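Side-chain contact in L-talarate/galactarate dehydratase (Salmonella typhimurium, PDB 2PP0), which dehydrates L-talarate and galactarate to 5-keto-4-deoxy-D-glucarate with the help of a magnesium ion, and also epimerizes L-talarate to galactarate: residues 208-213 against 244-249. Numbering follows the deposited sequence.
Sequences RRLTAV and EQFNLI
With chi1 of L210 at -176°, its CG lies opposite the backbone N and reaches out to F246, whose own chi1 of -60° turns the ring away from its carbonyl carbon and toward the helix. The leucine meets one face of that ring in a CH-pi contact: CG sits 4.0 Å from the ring centroid, only 14° off the normal, though displaced toward the rim on the CD2–CE2 side. CD2 of L210 follows, 3.5 Å from F246 CD2. T211 comes in at the edge instead, near the ring plane, its CG2 3.3 Å from F246 CZ. The hydroxyl on the other branch stays with its own helix: T211 OG1 donates a hydrogen bond to R208 O at 2.6 Å, from the same side of that carbonyl's plane as A212 N, consistent with holding the torsion that leaves the CG2 methyl directed at the ring. On the opposite face of the phenyl, Q245 CG lies over the centre, so the ring is sandwiched between aliphatic groups. A looser apolar touch joins L210 CD1 to L248 CD2 at 4.3 Å. In the (β/α)7β-barrel domain of this enolase-superfamily enzyme, helix 203-217 thus packs against the turn leading from helix 233-243 into strand 251-252; R214 NH2, from the same helix, also hydrogen-bonds to F246 O. L210 and L248 both touch L223 and V225 of strand 223-226, and L210 reaches L196 of strand 194-197.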
loop_
_atom_site.group_PDB
_atom_site.type_symbol
_atom_site.label_atom_id
_atom_site.label_comp_id
_atom_site.label_asym_id
_atom_site.label_seq_id
_atom_site.Cartn_x
_atom_site.Cartn_y
_atom_site.Cartn_z
ATOM N N ARG B 208 2.457 -31.467 30.129
ATOM C CA ARG B 208 1.726 -31.441 31.389
ATOM C C ARG B 208 1.011 -30.106 31.577
ATOM O O ARG B 208 -0.190 -30.067 31.850
ATOM C CB ARG B 208 2.692 -31.682 32.550
ATOM C CG ARG B 208 2.068 -31.498 33.923
ATOM C CD ARG B 208 3.038 -31.858 35.029
ATOM N NE ARG B 208 2.453 -31.609 36.342
ATOM C CZ ARG B 208 2.359 -30.410 36.909
ATOM N NH1 ARG B 208 2.822 -29.337 36.280
ATOM N NH2 ARG B 208 1.791 -30.285 38.101
ATOM N N ARG B 209 1.753 -29.015 31.432
ATOM C CA ARG B 209 1.178 -27.688 31.581
ATOM C C ARG B 209 0.115 -27.438 30.514
ATOM O O ARG B 209 -0.962 -26.922 30.816
ATOM C CB ARG B 209 2.281 -26.628 31.499
ATOM C CG ARG B 209 3.226 -26.655 32.690
ATOM C CD ARG B 209 4.605 -26.104 32.351
ATOM N NE ARG B 209 4.623 -24.664 32.098
ATOM C CZ ARG B 209 4.375 -23.734 33.015
ATOM N NH1 ARG B 209 4.080 -24.083 34.261
ATOM N NH2 ARG B 209 4.444 -22.451 32.692
ATOM N N LEU B 210 0.411 -27.818 29.272
ATOM C CA LEU B 210 -0.528 -27.617 28.170
ATOM C C LEU B 210 -1.826 -28.392 28.389
ATOM O O LEU B 210 -2.913 -27.889 28.097
ATOM C CB LEU B 210 0.111 -28.031 26.835
ATOM C CG LEU B 210 -0.693 -27.791 25.548
ATOM C CD1 LEU B 210 -1.073 -26.321 25.431
ATOM C CD2 LEU B 210 0.134 -28.211 24.346
ATOM N N THR B 211 -1.720 -29.613 28.904
ATOM C CA THR B 211 -2.910 -30.425 29.150
ATOM C C THR B 211 -3.761 -29.810 30.261
ATOM O O THR B 211 -4.993 -29.820 30.193
ATOM C CB THR B 211 -2.546 -31.878 29.551
ATOM O OG1 THR B 211 -1.798 -31.870 30.775
ATOM C CG2 THR B 211 -1.720 -32.539 28.459
ATOM N N ALA B 212 -3.095 -29.274 31.280
ATOM C CA ALA B 212 -3.788 -28.651 32.400
ATOM C C ALA B 212 -4.516 -27.385 31.951
ATOM O O ALA B 212 -5.612 -27.090 32.433
ATOM C CB ALA B 212 -2.797 -28.320 33.508
ATOM N N VAL B 213 -3.904 -26.637 31.032
ATOM C CA VAL B 213 -4.504 -25.404 30.528
ATOM C C VAL B 213 -5.697 -25.673 29.613
ATOM O O VAL B 213 -6.719 -24.989 29.707
ATOM C CB VAL B 213 -3.477 -24.543 29.766
ATOM C CG1 VAL B 213 -4.163 -23.313 29.180
ATOM C CG2 VAL B 213 -2.361 -24.118 30.705
ATOM N N GLU B 244 -1.469 -32.233 18.276
ATOM C CA GLU B 244 -2.599 -32.138 17.348
ATOM C C GLU B 244 -3.943 -32.364 18.037
ATOM O O GLU B 244 -4.984 -31.929 17.547
ATOM C CB GLU B 244 -2.431 -33.140 16.196
ATOM C CG GLU B 244 -1.301 -32.784 15.235
ATOM C CD GLU B 244 -1.796 -32.397 13.849
ATOM O OE1 GLU B 244 -1.935 -33.294 12.991
ATOM O OE2 GLU B 244 -2.055 -31.197 13.618
ATOM N N GLN B 245 -3.911 -33.034 19.184
ATOM C CA GLN B 245 -5.123 -33.332 19.938
ATOM C C GLN B 245 -5.702 -32.121 20.672
ATOM O O GLN B 245 -6.895 -32.093 20.982
ATOM C CB GLN B 245 -4.842 -34.450 20.944
ATOM C CG GLN B 245 -3.778 -34.103 21.973
ATOM C CD GLN B 245 -3.348 -35.305 22.798
ATOM O OE1 GLN B 245 -4.162 -35.935 23.475
ATOM N NE2 GLN B 245 -2.059 -35.630 22.742
ATOM N N PHE B 246 -4.863 -31.126 20.946
ATOM C CA PHE B 246 -5.312 -29.931 21.655
ATOM C C PHE B 246 -6.034 -28.921 20.755
ATOM O O PHE B 246 -6.553 -27.913 21.240
ATOM C CB PHE B 246 -4.121 -29.263 22.349
ATOM C CG PHE B 246 -3.429 -30.148 23.357
ATOM C CD1 PHE B 246 -4.085 -30.554 24.516
ATOM C CD2 PHE B 246 -2.121 -30.579 23.143
ATOM C CE1 PHE B 246 -3.450 -31.376 25.449
ATOM C CE2 PHE B 246 -1.473 -31.400 24.068
ATOM C CZ PHE B 246 -2.137 -31.801 25.224
ATOM N N ASN B 247 -6.072 -29.195 19.453
ATOM C CA ASN B 247 -6.735 -28.316 18.488
ATOM C C ASN B 247 -6.277 -26.862 18.596
ATOM O O ASN B 247 -7.077 -25.934 18.479
ATOM C CB ASN B 247 -8.254 -28.389 18.673
ATOM C CG ASN B 247 -8.824 -29.752 18.316
ATOM O OD1 ASN B 247 -9.952 -30.083 18.691
ATOM N ND2 ASN B 247 -8.051 -30.546 17.579
ATOM N N LEU B 248 -4.980 -26.673 18.802
ATOM C CA LEU B 248 -4.396 -25.345 18.936
ATOM C C LEU B 248 -4.646 -24.439 17.732
ATOM O O LEU B 248 -4.784 -24.910 16.601
ATOM C CB LEU B 248 -2.885 -25.472 19.152
ATOM C CG LEU B 248 -2.429 -26.277 20.367
ATOM C CD1 LEU B 248 -0.910 -26.412 20.357
ATOM C CD2 LEU B 248 -2.898 -25.588 21.636
ATOM N N ILE B 249 -4.698 -23.135 17.984
ATOM C CA ILE B 249 -4.887 -22.164 16.912
ATOM C C ILE B 249 -3.607 -22.167 16.081
ATOM O O ILE B 249 -3.647 -22.011 14.861
ATOM C CB ILE B 249 -5.134 -20.737 17.465
ATOM C CG1 ILE B 249 -6.436 -20.709 18.272
ATOM C CG2 ILE B 249 -5.196 -19.735 16.314
ATOM C CD1 ILE B 249 -7.666 -21.144 17.464
#